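Peroxisomal acyl-CoA oxidase 1A (Solanum lycopersicum, PDB 2FON) probably oxidises acyl-CoA esters with bound FAD as cofactor, in the fatty acid beta-oxidation pathway of the peroxisome. Local coordinates at residues N351-F365 and Q570-I582. Residues are numbered along the deposited sequence; the frame is centred on the assembly and turned at random.
With FAD (flavin-adenine dinucleotide), chain D.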
loop_
_atom_site.group_PDB
_atom_site.type_symbol
_atom_site.label_atom_id
_atom_site.label_comp_id
_atom_site.label_asym_id
_atom_site.label_seq_id
_atom_site.Cartn_x
_atom_site.Cartn_y
_atom_site.Cartn_z
ATOM N N ASN B 351 -1.638 15.280 10.743
ATOM C CA ASN B 351 -2.302 14.018 11.175
ATOM C C ASN B 351 -1.947 12.747 10.446
ATOM O O ASN B 351 -2.076 11.697 10.992
ATOM C CB ASN B 351 -3.831 14.130 11.154
ATOM C CG ASN B 351 -4.517 13.006 11.940
ATOM O OD1 ASN B 351 -4.064 12.593 13.019
ATOM N ND2 ASN B 351 -5.636 12.544 11.415
ATOM N N ARG B 352 -1.539 12.815 9.200
ATOM C CA ARG B 352 -1.052 11.595 8.588
ATOM C C ARG B 352 0.454 11.451 8.734
ATOM O O ARG B 352 0.928 10.340 8.828
ATOM C CB ARG B 352 -1.497 11.472 7.139
ATOM C CG ARG B 352 -2.747 12.309 6.786
ATOM C CD ARG B 352 -3.309 11.919 5.498
ATOM N NE ARG B 352 -3.099 12.869 4.423
ATOM C CZ ARG B 352 -2.647 12.557 3.196
ATOM N NH1 ARG B 352 -2.299 11.314 2.853
ATOM N NH2 ARG B 352 -2.550 13.503 2.280
ATOM N N LEU B 353 1.210 12.543 8.833
ATOM C CA LEU B 353 2.692 12.448 8.825
ATOM C C LEU B 353 3.381 12.300 10.185
ATOM O O LEU B 353 4.158 11.353 10.391
ATOM C CB LEU B 353 3.304 13.602 8.066
ATOM C CG LEU B 353 4.812 13.708 8.091
ATOM C CD1 LEU B 353 5.379 12.834 7.017
ATOM C CD2 LEU B 353 5.267 15.150 7.879
ATOM N N PHE B 354 3.093 13.210 11.126
ATOM C CA PHE B 354 3.697 13.162 12.453
ATOM C C PHE B 354 3.469 11.862 13.253
ATOM O O PHE B 354 4.300 11.503 14.049
ATOM C CB PHE B 354 3.226 14.312 13.260
ATOM C CG PHE B 354 3.673 15.628 12.744
ATOM C CD1 PHE B 354 3.403 16.808 13.481
ATOM C CD2 PHE B 354 4.361 15.732 11.538
ATOM C CE1 PHE B 354 3.836 18.038 13.008
ATOM C CE2 PHE B 354 4.787 16.954 11.093
ATOM C CZ PHE B 354 4.510 18.106 11.813
ATOM N N PRO B 355 2.343 11.168 13.099
ATOM C CA PRO B 355 2.363 9.883 13.794
ATOM C C PRO B 355 3.421 8.926 13.234
ATOM O O PRO B 355 3.870 8.015 13.956
ATOM C CB PRO B 355 0.980 9.281 13.506
ATOM C CG PRO B 355 0.168 10.380 13.106
ATOM C CD PRO B 355 1.047 11.434 12.465
ATOM N N LEU B 356 3.804 9.111 11.964
ATOM C CA LEU B 356 4.755 8.180 11.335
ATOM C C LEU B 356 6.151 8.506 11.821
ATOM O O LEU B 356 6.938 7.610 12.126
ATOM C CB LEU B 356 4.629 8.169 9.802
ATOM C CG LEU B 356 3.251 7.633 9.344
ATOM C CD1 LEU B 356 3.150 7.630 7.852
ATOM C CD2 LEU B 356 2.910 6.231 9.908
ATOM N N LEU B 357 6.430 9.804 11.934
ATOM C CA LEU B 357 7.619 10.282 12.616
ATOM C C LEU B 357 7.695 9.734 14.049
ATOM O O LEU B 357 8.629 8.993 14.408
ATOM C CB LEU B 357 7.514 11.763 12.639
ATOM C CG LEU B 357 8.658 12.683 12.978
ATOM C CD1 LEU B 357 10.018 12.034 12.877
ATOM C CD2 LEU B 357 8.500 13.808 11.994
ATOM N N ALA B 358 6.691 10.064 14.860
ATOM C CA ALA B 358 6.533 9.484 16.182
ATOM C C ALA B 358 6.786 8.002 16.170
ATOM O O ALA B 358 7.537 7.523 17.021
ATOM C CB ALA B 358 5.176 9.753 16.716
ATOM N N SER B 359 6.192 7.262 15.229
ATOM C CA SER B 359 6.398 5.804 15.189
ATOM C C SER B 359 7.876 5.382 14.953
ATOM O O SER B 359 8.330 4.374 15.481
ATOM C CB SER B 359 5.509 5.153 14.128
ATOM O OG SER B 359 4.130 5.212 14.461
ATOM N N ALA B 360 8.622 6.152 14.166
ATOM C CA ALA B 360 10.006 5.802 13.880
ATOM C C ALA B 360 10.833 5.906 15.143
ATOM O O ALA B 360 11.708 5.049 15.400
ATOM C CB ALA B 360 10.573 6.707 12.825
ATOM N N TYR B 361 10.587 6.961 15.943
ATOM C CA TYR B 361 11.277 7.048 17.239
ATOM C C TYR B 361 10.745 5.946 18.197
ATOM O O TYR B 361 11.533 5.261 18.844
ATOM C CB TYR B 361 11.223 8.450 17.802
ATOM C CG TYR B 361 12.198 9.450 17.192
ATOM C CD1 TYR B 361 11.952 10.059 15.975
ATOM C CD2 TYR B 361 13.361 9.804 17.861
ATOM C CE1 TYR B 361 12.858 10.978 15.403
ATOM C CE2 TYR B 361 14.280 10.742 17.325
ATOM C CZ TYR B 361 14.009 11.322 16.090
ATOM O OH TYR B 361 14.914 12.241 15.572
ATOM N N ALA B 362 9.432 5.694 18.224
ATOM C CA ALA B 362 8.926 4.630 19.111
ATOM C C ALA B 362 9.550 3.285 18.783
ATOM O O ALA B 362 10.127 2.658 19.673
ATOM C CB ALA B 362 7.394 4.550 19.137
ATOM N N PHE B 363 9.451 2.849 17.520
ATOM C CA PHE B 363 10.052 1.585 17.057
ATOM C C PHE B 363 11.572 1.641 17.199
ATOM O O PHE B 363 12.200 0.648 17.499
ATOM C CB PHE B 363 9.672 1.261 15.596
ATOM C CG PHE B 363 8.159 1.161 15.334
ATOM C CD1 PHE B 363 7.681 1.073 14.031
ATOM C CD2 PHE B 363 7.245 1.144 16.370
ATOM C CE1 PHE B 363 6.287 0.997 13.783
ATOM C CE2 PHE B 363 5.888 1.048 16.158
ATOM C CZ PHE B 363 5.396 0.990 14.868
ATOM N N ARG B 364 12.186 2.806 17.062
ATOM C CA ARG B 364 13.619 2.843 17.412
ATOM C C ARG B 364 13.929 2.375 18.823
ATOM O O ARG B 364 14.934 1.702 19.044
ATOM C CB ARG B 364 14.277 4.195 17.221
ATOM C CG ARG B 364 15.760 4.019 17.131
ATOM C CD ARG B 364 16.131 3.223 15.964
ATOM N NE ARG B 364 17.557 3.301 15.698
ATOM C CZ ARG B 364 18.105 3.236 14.482
ATOM N NH1 ARG B 364 17.336 3.131 13.409
ATOM N NH2 ARG B 364 19.430 3.324 14.325
ATOM N N PHE B 365 13.051 2.730 19.762
ATOM C CA PHE B 365 13.301 2.513 21.174
ATOM C C PHE B 365 12.853 1.161 21.604
ATOM O O PHE B 365 13.530 0.502 22.393
ATOM C CB PHE B 365 12.665 3.621 21.989
ATOM C CG PHE B 365 13.251 5.002 21.681
ATOM C CD1 PHE B 365 12.451 6.161 21.763
ATOM C CD2 PHE B 365 14.581 5.128 21.302
ATOM C CE1 PHE B 365 12.969 7.391 21.501
ATOM C CE2 PHE B 365 15.120 6.368 21.046
ATOM C CZ PHE B 365 14.325 7.514 21.156
ATOM N N GLN B 570 11.772 17.042 23.192
ATOM C CA GLN B 570 11.209 16.707 21.894
ATOM C C GLN B 570 10.784 15.267 21.852
ATOM O O GLN B 570 9.843 14.921 21.137
ATOM C CB GLN B 570 12.215 16.941 20.752
ATOM C CG GLN B 570 12.279 18.354 20.185
ATOM C CD GLN B 570 10.911 18.976 19.958
ATOM O OE1 GLN B 570 10.508 19.893 20.680
ATOM N NE2 GLN B 570 10.190 18.482 18.963
ATOM N N LEU B 571 11.507 14.414 22.575
ATOM C CA LEU B 571 11.222 12.977 22.552
ATOM C C LEU B 571 9.973 12.689 23.319
ATOM O O LEU B 571 9.240 11.786 22.937
ATOM C CB LEU B 571 12.373 12.119 23.085
ATOM C CG LEU B 571 13.560 11.939 22.136
ATOM C CD1 LEU B 571 14.657 11.129 22.791
ATOM C CD2 LEU B 571 13.071 11.297 20.876
ATOM N N GLU B 572 9.720 13.481 24.363
ATOM C CA GLU B 572 8.422 13.464 25.038
ATOM C C GLU B 572 7.271 13.836 24.120
ATOM O O GLU B 572 6.251 13.157 24.079
ATOM C CB GLU B 572 8.436 14.372 26.232
ATOM C CG GLU B 572 8.754 13.620 27.480
ATOM C CD GLU B 572 9.704 14.387 28.409
ATOM O OE1 GLU B 572 9.339 15.517 28.863
ATOM O OE2 GLU B 572 10.808 13.849 28.696
ATOM N N VAL B 573 7.440 14.917 23.378
ATOM C CA VAL B 573 6.464 15.280 22.395
ATOM C C VAL B 573 6.176 14.047 21.487
ATOM O O VAL B 573 4.996 13.727 21.180
ATOM C CB VAL B 573 6.960 16.486 21.572
ATOM C CG1 VAL B 573 6.175 16.623 20.305
ATOM C CG2 VAL B 573 6.875 17.745 22.347
ATOM N N LEU B 574 7.241 13.340 21.074
ATOM C CA LEU B 574 7.050 12.197 20.180
ATOM C C LEU B 574 6.312 11.070 20.874
ATOM O O LEU B 574 5.484 10.389 20.297
ATOM C CB LEU B 574 8.365 11.745 19.556
ATOM C CG LEU B 574 8.822 12.675 18.417
ATOM C CD1 LEU B 574 10.203 12.318 17.874
ATOM C CD2 LEU B 574 7.796 12.720 17.317
ATOM N N CYS B 575 6.570 10.920 22.153
ATOM C CA CYS B 575 5.887 9.901 22.930
ATOM C C CYS B 575 4.385 10.088 22.932
ATOM O O CYS B 575 3.626 9.138 22.699
ATOM C CB CYS B 575 6.352 9.904 24.376
ATOM S SG CYS B 575 5.805 8.377 25.066
ATOM N N GLY B 576 3.992 11.332 23.199
ATOM C CA GLY B 576 2.614 11.698 23.383
ATOM C C GLY B 576 1.892 11.452 22.104
ATOM O O GLY B 576 0.784 10.901 22.104
ATOM N N ILE B 577 2.556 11.806 21.007
ATOM C CA ILE B 577 1.930 11.760 19.725
ATOM C C ILE B 577 1.680 10.336 19.397
ATOM O O ILE B 577 0.612 9.969 18.904
ATOM C CB ILE B 577 2.782 12.407 18.656
ATOM C CG1 ILE B 577 2.683 13.932 18.744
ATOM C CG2 ILE B 577 2.354 11.926 17.239
ATOM C CD1 ILE B 577 3.433 14.628 17.625
ATOM N N TYR B 578 2.651 9.491 19.657
ATOM C CA TYR B 578 2.430 8.104 19.229
ATOM C C TYR B 578 1.262 7.501 20.016
ATOM O O TYR B 578 0.383 6.865 19.460
ATOM C CB TYR B 578 3.682 7.272 19.329
ATOM C CG TYR B 578 3.439 5.818 19.085
ATOM C CD1 TYR B 578 3.519 5.290 17.796
ATOM C CD2 TYR B 578 3.189 4.944 20.152
ATOM C CE1 TYR B 578 3.323 3.963 17.578
ATOM C CE2 TYR B 578 2.985 3.568 19.937
ATOM C CZ TYR B 578 3.036 3.093 18.649
ATOM O OH TYR B 578 2.810 1.741 18.381
ATOM N N SER B 579 1.206 7.775 21.297
ATOM C CA SER B 579 0.267 7.059 22.099
ATOM C C SER B 579 -1.099 7.692 22.002
ATOM O O SER B 579 -2.128 7.010 22.099
ATOM C CB SER B 579 0.759 6.997 23.529
ATOM O OG SER B 579 1.261 8.251 23.894
ATOM N N LEU B 580 -1.134 8.991 21.772
ATOM C CA LEU B 580 -2.435 9.611 21.585
ATOM C C LEU B 580 -2.953 9.442 20.186
ATOM O O LEU B 580 -4.157 9.449 19.966
ATOM C CB LEU B 580 -2.419 11.070 22.010
ATOM C CG LEU B 580 -2.048 11.155 23.499
ATOM C CD1 LEU B 580 -1.980 12.563 23.933
ATOM C CD2 LEU B 580 -3.003 10.345 24.400
ATOM N N PHE B 581 -2.074 9.239 19.215
ATOM C CA PHE B 581 -2.581 8.961 17.863
ATOM C C PHE B 581 -3.267 7.639 17.917
ATOM O O PHE B 581 -4.329 7.468 17.334
ATOM C CB PHE B 581 -1.494 8.872 16.792
ATOM C CG PHE B 581 -2.024 8.446 15.455
ATOM C CD1 PHE B 581 -1.938 7.121 15.044
ATOM C CD2 PHE B 581 -2.651 9.365 14.615
ATOM C CE1 PHE B 581 -2.463 6.714 13.771
ATOM C CE2 PHE B 581 -3.140 8.987 13.337
ATOM C CZ PHE B 581 -3.050 7.658 12.922
ATOM N N ILE B 582 -2.627 6.710 18.609
ATOM C CA ILE B 582 -3.101 5.372 18.668
ATOM C C ILE B 582 -4.433 5.409 19.446
ATOM O O ILE B 582 -5.448 4.791 19.024
ATOM C CB ILE B 582 -2.052 4.448 19.333
ATOM C CG1 ILE B 582 -0.768 4.320 18.487
ATOM C CG2 ILE B 582 -2.621 3.076 19.544
ATOM C CD1 ILE B 582 -0.944 3.681 16.997
HETATM P PA FAD D . -0.682 18.431 -3.847
HETATM O O1A FAD D . -1.973 19.204 -3.838
HETATM O O2A FAD D . 0.593 19.249 -4.068
HETATM O O5B FAD D . -0.711 17.688 -2.469
HETATM C C5B FAD D . 0.497 17.253 -1.892
HETATM C C4B FAD D . 0.053 16.976 -0.462
HETATM O O4B FAD D . -0.410 18.190 0.099
HETATM C C3B FAD D . -1.106 15.983 -0.371
HETATM O O3B FAD D . -0.878 15.264 0.783
HETATM C C2B FAD D . -2.289 16.843 -0.069
HETATM O O2B FAD D . -3.244 16.163 0.681
HETATM C C1B FAD D . -1.645 17.977 0.712
HETATM N N9A FAD D . -2.472 19.161 0.516
HETATM C C8A FAD D . -2.465 19.983 -0.574
HETATM N N7A FAD D . -3.400 20.938 -0.342
HETATM C C5A FAD D . -3.972 20.743 0.873
HETATM C C6A FAD D . -4.951 21.426 1.600
HETATM N N6A FAD D . -5.523 22.503 1.072
HETATM N N1A FAD D . -5.338 20.969 2.843
HETATM C C2A FAD D . -4.757 19.849 3.395
HETATM N N3A FAD D . -3.783 19.191 2.684
HETATM C C4A FAD D . -3.402 19.617 1.434
HETATM N N1 FAD D . -2.944 16.310 -14.685
HETATM C C2 FAD D . -3.423 16.777 -15.906
HETATM O O2 FAD D . -3.733 17.981 -16.095
HETATM N N3 FAD D . -3.628 15.852 -16.907
HETATM C C4 FAD D . -3.335 14.531 -16.717
HETATM O O4 FAD D . -3.497 13.756 -17.660
HETATM C C4X FAD D . -2.841 14.086 -15.501
HETATM N N5 FAD D . -2.502 12.747 -15.315
HETATM C C5X FAD D . -1.950 12.285 -14.162
HETATM C C6 FAD D . -1.637 10.959 -14.106
HETATM C C7 FAD D . -1.098 10.438 -12.946
HETATM C C7M FAD D . -0.781 8.957 -12.940
HETATM C C8 FAD D . -0.890 11.302 -11.823
HETATM C C8M FAD D . -0.293 10.821 -10.535
HETATM C C9 FAD D . -1.212 12.645 -11.914
HETATM C C9A FAD D . -1.735 13.168 -13.112
HETATM N N10 FAD D . -2.084 14.544 -13.281
HETATM C C10 FAD D . -2.639 14.983 -14.479
HETATM C "C1'" FAD D . -1.951 15.567 -12.176
HETATM C "C2'" FAD D . -3.013 15.074 -11.200
HETATM O "O2'" FAD D . -4.274 15.103 -11.755
HETATM C "C3'" FAD D . -3.278 15.846 -9.948
HETATM O "O3'" FAD D . -3.899 17.080 -10.228
HETATM C "C4'" FAD D . -2.081 16.042 -9.069
HETATM O "O4'" FAD D . -1.393 14.807 -8.928
HETATM C "C5'" FAD D . -2.664 16.583 -7.757
HETATM O "O5'" FAD D . -1.782 16.220 -6.738
HETATM P P FAD D . -0.541 17.139 -6.368
HETATM O O1P FAD D . 0.681 16.519 -7.013
HETATM O O2P FAD D . -0.931 18.560 -6.805
HETATM O O3P FAD D . -0.625 17.095 -4.754
#
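Pro355 lies in mid-helix, where 351-365 is kinked, and it lays its ring over one face of Phe581. Its CG sits 3.7 Å from the ring centroid, a CH-pi contact displaced toward the rim. With chi1 at 174° the Phe581 ring extends opposite its own backbone N, which carries it across to the proline. Asn351 OD1 meets the edge of the same ring and is hydrogen-bonded to Tyr612. Cutting Phe581 back to an alanine is likely to strip Pro355 CG of its aromatic cover and open a gap beside Asn351.

The two helix segments cross at -114°, with axes 8.3 Å apart. Small Ala358 sits at the crossing, its CB 3.6 Å from Ile577 CG2. Tyr578 is a knob in the hole formed by Ala358, Ser359, Ala362 and Phe363. Ala362 CB lies over the centre of its ring, and Ile582 CG1 covers the opposite face. Ser359 OG is at the ring edge, but gives its hydrogen bond to Pro355 O, 2.9 Å away. Toward the C-terminal end of 351-365, Leu574 CD1 lies over one face of the Tyr361 ring, 3.7 Å from its centroid, another CH-pi contact. Leu571 CD2 touches that ring and the edge of Phe365.

The contact joins helix 347-380 of the C-alpha1 region to helix 567-585 of the C-terminal region. Arg352 leaves the helix on the side away from 570-582, and its NH2 makes a weak hydrogen bond to FAD O2B (3.2 Å). Between the two segments the grip is CH-pi and aliphatic packing, while Asn351 OD1, Ser359 OG and Tyr361 OH bond to Tyr612, Pro355 O and Leu622 O instead.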